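Local coordinates for long form salivary protein D7L1 (Aedes aegypti, PDB 3DXL) that binds and sequesters biogenic amines and leukotrienes of the vertebrate host, countering the host response while the female mosquito feeds on blood, at residues K160-G165 with A184-H189; E188-V193 with K243-Y248. One frame throughout, in Å; residues are numbered along the deposited sequence.

Interaction 1: K160-G165 with A184-H189; sequences KYYPAG and ALFKEH
Tyr161, the last residue of helix 153-161, and Tyr162, just beyond it, both meet His189 and Leu185 in the first turns of helix 184-196, but in different ways. The Tyr161 ring lies with one face against the backbone of the second helix: His189 CA sits over that face, 4.0 Å from the ring centroid, a CH-pi contact. Lys160 CG packs on the opposite face, which leaves the ring held between its neighbour in sequence and the helix. At the far end the Glu188 side chain crosses the tyrosine at about a right angle, carboxylate and ring planes 63° apart, and Glu188 OE2 comes within 3.2 Å of Tyr161 OH. Tyr162 instead presents its edge. It forms a T-shaped pair with His189, the planes at 81° and Tyr162 CE2 3.7 Å from His189 CG. Both segments belong to the C-terminal odorant-binding-protein domain, whose pocket takes up biogenic amines, and His189 binds noradrenaline; its imidazole also packs on Glu158, another noradrenaline-binding residue. With CG anti to the backbone N (chi1 164°), the imidazole turns one face to the Tyr162 edge. Leu185 fits between the tyrosines, Leu185 CD1 on Tyr161 CD1 at 3.7 Å and CD2 on Tyr162 CE1. Beyond it, Tyr162 OH ends 3.3 Å from Phe186 CA, near the plane of the phenylalanine ring at its edge.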
loop_
_atom_site.group_PDB
_atom_site.type_symbol
_atom_site.label_atom_id
_atom_site.label_comp_id
_atom_site.label_asym_id
_atom_site.label_seq_id
_atom_site.Cartn_x
_atom_site.Cartn_y
_atom_site.Cartn_z
ATOM N N LYS A 160 4.698 17.380 -4.210
ATOM C CA LYS A 160 6.007 17.121 -4.770
ATOM C C LYS A 160 6.154 17.724 -6.166
ATOM O O LYS A 160 7.177 18.327 -6.489
ATOM C CB LYS A 160 6.225 15.607 -4.804
ATOM C CG LYS A 160 7.555 15.130 -5.299
ATOM C CD LYS A 160 7.684 13.634 -5.061
ATOM C CE LYS A 160 8.956 13.092 -5.675
ATOM N NZ LYS A 160 8.985 11.613 -5.568
ATOM N N TYR A 161 5.126 17.571 -6.998
ATOM C CA TYR A 161 5.251 17.937 -8.408
ATOM C C TYR A 161 4.663 19.300 -8.762
ATOM O O TYR A 161 5.092 19.909 -9.742
ATOM C CB TYR A 161 4.694 16.826 -9.305
ATOM C CG TYR A 161 5.489 15.555 -9.143
ATOM C CD1 TYR A 161 6.762 15.431 -9.707
ATOM C CD2 TYR A 161 4.999 14.490 -8.390
ATOM C CE1 TYR A 161 7.509 14.282 -9.535
ATOM C CE2 TYR A 161 5.751 13.329 -8.219
ATOM C CZ TYR A 161 6.999 13.235 -8.793
ATOM O OH TYR A 161 7.745 12.083 -8.624
ATOM N N TYR A 162 3.697 19.758 -7.969
ATOM C CA TYR A 162 3.016 21.046 -8.179
ATOM C C TYR A 162 3.011 21.804 -6.847
ATOM O O TYR A 162 1.959 22.021 -6.257
ATOM C CB TYR A 162 1.585 20.818 -8.713
ATOM C CG TYR A 162 1.581 20.011 -9.980
ATOM C CD1 TYR A 162 1.691 20.639 -11.222
ATOM C CD2 TYR A 162 1.508 18.614 -9.945
ATOM C CE1 TYR A 162 1.727 19.902 -12.390
ATOM C CE2 TYR A 162 1.550 17.867 -11.097
ATOM C CZ TYR A 162 1.656 18.515 -12.321
ATOM O OH TYR A 162 1.688 17.766 -13.460
ATOM N N PRO A 163 4.202 22.211 -6.366
ATOM C CA PRO A 163 4.289 22.702 -4.991
ATOM C C PRO A 163 3.510 23.991 -4.718
ATOM O O PRO A 163 3.447 24.888 -5.569
ATOM C CB PRO A 163 5.797 22.941 -4.787
ATOM C CG PRO A 163 6.470 22.238 -5.900
ATOM C CD PRO A 163 5.513 22.214 -7.035
ATOM N N ALA A 164 2.919 24.070 -3.533
ATOM C CA ALA A 164 2.317 25.301 -3.033
ATOM C C ALA A 164 3.321 26.441 -3.132
ATOM O O ALA A 164 4.516 26.260 -2.876
ATOM C CB ALA A 164 1.859 25.120 -1.599
ATOM N N GLY A 165 2.824 27.612 -3.513
ATOM C CA GLY A 165 3.654 28.809 -3.641
ATOM C C GLY A 165 4.410 28.919 -4.953
ATOM O O GLY A 165 5.059 29.938 -5.213
ATOM N N ALA A 184 5.925 15.687 -19.435
ATOM C CA ALA A 184 6.750 14.800 -18.611
ATOM C C ALA A 184 6.455 14.922 -17.115
ATOM O O ALA A 184 6.413 13.916 -16.398
ATOM C CB ALA A 184 8.236 15.048 -18.883
ATOM N N LEU A 185 6.258 16.148 -16.639
ATOM C CA LEU A 185 5.951 16.374 -15.227
ATOM C C LEU A 185 4.676 15.649 -14.812
ATOM O O LEU A 185 4.655 14.967 -13.781
ATOM C CB LEU A 185 5.833 17.870 -14.916
ATOM C CG LEU A 185 5.520 18.263 -13.469
ATOM C CD1 LEU A 185 6.609 17.794 -12.518
ATOM C CD2 LEU A 185 5.328 19.764 -13.335
ATOM N N PHE A 186 3.614 15.785 -15.602
ATOM C CA PHE A 186 2.367 15.127 -15.272
ATOM C C PHE A 186 2.481 13.599 -15.330
ATOM O O PHE A 186 1.868 12.892 -14.528
ATOM C CB PHE A 186 1.217 15.625 -16.148
ATOM C CG PHE A 186 -0.101 15.027 -15.773
ATOM C CD1 PHE A 186 -0.736 15.400 -14.590
ATOM C CD2 PHE A 186 -0.683 14.056 -16.577
ATOM C CE1 PHE A 186 -1.954 14.839 -14.231
ATOM C CE2 PHE A 186 -1.904 13.486 -16.222
ATOM C CZ PHE A 186 -2.537 13.880 -15.052
ATOM N N LYS A 187 3.271 13.089 -16.266
ATOM C CA LYS A 187 3.507 11.652 -16.328
ATOM C C LYS A 187 4.214 11.129 -15.078
ATOM O O LYS A 187 3.893 10.051 -14.593
ATOM C CB LYS A 187 4.263 11.279 -17.604
ATOM C CG LYS A 187 3.462 11.576 -18.874
ATOM C CD LYS A 187 4.157 11.072 -20.119
ATOM C CE LYS A 187 3.364 11.428 -21.369
ATOM N NZ LYS A 187 4.092 11.010 -22.594
ATOM N N GLU A 188 5.135 11.913 -14.536
ATOM C CA GLU A 188 5.834 11.521 -13.316
ATOM C C GLU A 188 4.914 11.616 -12.105
ATOM O O GLU A 188 4.910 10.738 -11.245
ATOM C CB GLU A 188 7.068 12.390 -13.101
ATOM C CG GLU A 188 8.084 11.757 -12.166
ATOM C CD GLU A 188 9.301 12.629 -11.908
ATOM O OE1 GLU A 188 9.569 13.562 -12.702
ATOM O OE2 GLU A 188 9.986 12.378 -10.892
ATOM N N HIS A 189 4.145 12.693 -12.024
ATOM C CA HIS A 189 3.163 12.854 -10.975
ATOM C C HIS A 189 2.161 11.689 -10.969
ATOM O O HIS A 189 1.832 11.133 -9.911
ATOM C CB HIS A 189 2.437 14.198 -11.132
ATOM C CG HIS A 189 1.174 14.272 -10.340
ATOM N ND1 HIS A 189 1.160 14.491 -8.978
ATOM C CD2 HIS A 189 -0.112 14.070 -10.704
ATOM C CE1 HIS A 189 -0.089 14.455 -8.544
ATOM N NE2 HIS A 189 -0.879 14.205 -9.573
#

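Interaction 2: E188-V193 with K243-Y248; sequences EHTDCV and KSWHYY. With GOL (glycerol), chain F.
Thr190 points its CB toward Trp245 and Tyr248 of helix 243-253, and its two branches part there to meet different partners. Thr190 CG2, anti to the backbone N, enters the angle between these two residues, 3.8 Å from Trp245 CA and 3.6 Å from Tyr248 CB; it also touches Tyr248 CG, approaching that ring obliquely. OG1 lies beside the backbone N (chi1 -62°), hydrogen-bonded to Phe186 O one turn earlier, and takes a weak bond from O3 of a bound glycerol. The hydroxyl also lies near the plane of the Trp245 ring, at its edge, while the indole NE1 is bonded to Leu181 O.

One residue on, Asp191 supplies the polar half of the contact. Ser244 OG donates to Asp191 OD1 at 2.7 Å, arriving on the anti side of the carboxylate and 18° out of its plane. A water accepts from Ser244 N at 2.9 Å and lies 2.7 Å from Asp191 OD1, which probably adds a solvent-mediated link to the direct one. Asp191 OD2 pairs with Lys195 in a salt bridge.

The short helical segments cross at 83°, with axes 7.9 Å apart. Next to Thr190 OG1, the same glycerol donates from O1 to Tyr248 OH at 2.7 Å and shares a hydrogen bond between O2 and His189 NE2 at 2.8 Å, while C3 lies over one face of the tyrosine ring. Probably derived from the crystallisation liquor, this molecule spans two helices beside the noradrenaline-binding residue His189, consistent with the biogenic-amine pocket of the C-terminal odorant-binding-protein domain.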
loop_
_atom_site.group_PDB
_atom_site.type_symbol
_atom_site.label_atom_id
_atom_site.label_comp_id
_atom_site.label_asym_id
_atom_site.label_seq_id
_atom_site.Cartn_x
_atom_site.Cartn_y
_atom_site.Cartn_z
ATOM N N GLU A 188 5.135 11.913 -14.536
ATOM C CA GLU A 188 5.834 11.521 -13.316
ATOM C C GLU A 188 4.914 11.616 -12.105
ATOM O O GLU A 188 4.910 10.738 -11.245
ATOM C CB GLU A 188 7.068 12.390 -13.101
ATOM C CG GLU A 188 8.084 11.757 -12.166
ATOM C CD GLU A 188 9.301 12.629 -11.908
ATOM O OE1 GLU A 188 9.569 13.562 -12.702
ATOM O OE2 GLU A 188 9.986 12.378 -10.892
ATOM N N HIS A 189 4.145 12.693 -12.024
ATOM C CA HIS A 189 3.163 12.854 -10.975
ATOM C C HIS A 189 2.161 11.689 -10.969
ATOM O O HIS A 189 1.832 11.133 -9.911
ATOM C CB HIS A 189 2.437 14.198 -11.132
ATOM C CG HIS A 189 1.174 14.272 -10.340
ATOM N ND1 HIS A 189 1.160 14.491 -8.978
ATOM C CD2 HIS A 189 -0.112 14.070 -10.704
ATOM C CE1 HIS A 189 -0.089 14.455 -8.544
ATOM N NE2 HIS A 189 -0.879 14.205 -9.573
ATOM N N THR A 190 1.704 11.295 -12.154
ATOM C CA THR A 190 0.717 10.236 -12.266
ATOM C C THR A 190 1.342 8.894 -11.890
ATOM O O THR A 190 0.679 8.058 -11.285
ATOM C CB THR A 190 0.107 10.223 -13.676
ATOM O OG1 THR A 190 -0.572 11.474 -13.908
ATOM C CG2 THR A 190 -0.891 9.117 -13.833
ATOM N N ASP A 191 2.619 8.705 -12.216
ATOM C CA ASP A 191 3.360 7.536 -11.729
ATOM C C ASP A 191 3.382 7.495 -10.192
ATOM O O ASP A 191 3.159 6.438 -9.585
ATOM C CB ASP A 191 4.777 7.521 -12.317
ATOM C CG ASP A 191 5.498 6.211 -12.065
ATOM O OD1 ASP A 191 4.971 5.145 -12.452
ATOM O OD2 ASP A 191 6.583 6.260 -11.471
ATOM N N CYS A 192 3.637 8.639 -9.568
ATOM C CA CYS A 192 3.613 8.750 -8.100
ATOM C C CYS A 192 2.269 8.299 -7.540
ATOM O O CYS A 192 2.218 7.505 -6.591
ATOM C CB CYS A 192 3.923 10.193 -7.682
ATOM S SG CYS A 192 3.898 10.560 -5.898
ATOM N N VAL A 193 1.178 8.770 -8.139
ATOM C CA VAL A 193 -0.158 8.454 -7.631
ATOM C C VAL A 193 -0.517 6.983 -7.874
ATOM O O VAL A 193 -0.948 6.286 -6.953
ATOM C CB VAL A 193 -1.233 9.377 -8.240
ATOM C CG1 VAL A 193 -2.619 8.948 -7.802
ATOM C CG2 VAL A 193 -0.977 10.824 -7.844
ATOM N N LYS A 243 4.027 3.943 -18.220
ATOM C CA LYS A 243 2.960 2.970 -18.047
ATOM C C LYS A 243 1.863 3.456 -17.097
ATOM O O LYS A 243 0.684 3.291 -17.415
ATOM C CB LYS A 243 3.515 1.588 -17.679
ATOM C CG LYS A 243 4.271 0.937 -18.846
ATOM C CD LYS A 243 5.026 -0.320 -18.447
ATOM C CE LYS A 243 4.116 -1.519 -18.410
ATOM N NZ LYS A 243 4.787 -2.701 -17.818
ATOM N N SER A 244 2.237 4.069 -15.967
ATOM C CA SER A 244 1.240 4.622 -15.032
ATOM C C SER A 244 0.320 5.615 -15.736
ATOM O O SER A 244 -0.907 5.513 -15.666
ATOM C CB SER A 244 1.911 5.321 -13.849
ATOM O OG SER A 244 2.478 4.382 -12.953
ATOM N N TRP A 245 0.934 6.570 -16.427
ATOM C CA TRP A 245 0.182 7.585 -17.155
ATOM C C TRP A 245 -0.699 6.959 -18.239
ATOM O O TRP A 245 -1.860 7.343 -18.402
ATOM C CB TRP A 245 1.155 8.600 -17.745
ATOM C CG TRP A 245 0.508 9.642 -18.617
ATOM C CD1 TRP A 245 -0.094 10.801 -18.207
ATOM C CD2 TRP A 245 0.413 9.621 -20.049
ATOM N NE1 TRP A 245 -0.557 11.505 -19.304
ATOM C CE2 TRP A 245 -0.272 10.798 -20.441
ATOM C CE3 TRP A 245 0.825 8.720 -21.040
ATOM C CZ2 TRP A 245 -0.530 11.109 -21.785
ATOM C CZ3 TRP A 245 0.553 9.022 -22.376
ATOM C CH2 TRP A 245 -0.115 10.209 -22.733
ATOM N N HIS A 246 -0.155 5.989 -18.968
ATOM C CA HIS A 246 -0.931 5.291 -19.982
ATOM C C HIS A 246 -2.230 4.714 -19.431
ATOM O O HIS A 246 -3.298 4.889 -20.023
ATOM C CB HIS A 246 -0.115 4.177 -20.632
ATOM C CG HIS A 246 -0.928 3.273 -21.502
ATOM N ND1 HIS A 246 -1.319 3.620 -22.779
ATOM C CD2 HIS A 246 -1.425 2.032 -21.278
ATOM C CE1 HIS A 246 -2.019 2.631 -23.304
ATOM N NE2 HIS A 246 -2.103 1.658 -22.413
ATOM N N TYR A 247 -2.139 3.997 -18.308
ATOM C CA TYR A 247 -3.329 3.377 -17.760
ATOM C C TYR A 247 -4.299 4.401 -17.195
ATOM O O TYR A 247 -5.516 4.257 -17.360
ATOM C CB TYR A 247 -2.960 2.304 -16.733
ATOM C CG TYR A 247 -2.514 1.021 -17.397
ATOM C CD1 TYR A 247 -3.437 0.177 -18.004
ATOM C CD2 TYR A 247 -1.170 0.667 -17.441
ATOM C CE1 TYR A 247 -3.038 -0.992 -18.625
ATOM C CE2 TYR A 247 -0.760 -0.516 -18.061
ATOM C CZ TYR A 247 -1.700 -1.326 -18.648
ATOM O OH TYR A 247 -1.313 -2.492 -19.259
ATOM N N TYR A 248 -3.760 5.429 -16.545
ATOM C CA TYR A 248 -4.608 6.514 -16.054
ATOM C C TYR A 248 -5.409 7.163 -17.196
ATOM O O TYR A 248 -6.638 7.258 -17.127
ATOM C CB TYR A 248 -3.759 7.551 -15.316
ATOM C CG TYR A 248 -4.535 8.759 -14.855
ATOM C CD1 TYR A 248 -5.410 8.678 -13.775
ATOM C CD2 TYR A 248 -4.422 9.986 -15.524
ATOM C CE1 TYR A 248 -6.144 9.795 -13.352
ATOM C CE2 TYR A 248 -5.146 11.103 -15.109
ATOM C CZ TYR A 248 -6.001 10.999 -14.028
ATOM O OH TYR A 248 -6.724 12.090 -13.603
HETATM C C1 GOL F . -5.536 13.206 -10.655
HETATM O O1 GOL F . -6.627 12.341 -10.874
HETATM C C2 GOL F . -4.392 12.464 -9.973
HETATM O O2 GOL F . -3.540 13.397 -9.340
HETATM C C3 GOL F . -3.619 11.660 -11.010
HETATM O O3 GOL F . -3.033 12.530 -11.952
HETATM O O HOH W 1 4.921 3.970 -14.900
#

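In the fold
From the N terminus the chain first passes through the N-terminal domain, which binds lipids, before helix 153-161 begins the part concerned here. Interaction 1 closes a short, mostly non-helical loop of 18 residues that includes helix 172-175 and returns to the start of helix 184-196. Interaction 2 begins on that same helix and closes a longer excursion through helices 208-217 and 223-234 to reach helix 243-253. The two closures follow one another, sharing Glu188 and His189, and neither nests in the other. Helix 184-196 thus lies between helices 153-161 and 243-253, and the Cys157-Cys192 disulfide links helix 153-161 covalently to helix 184-196.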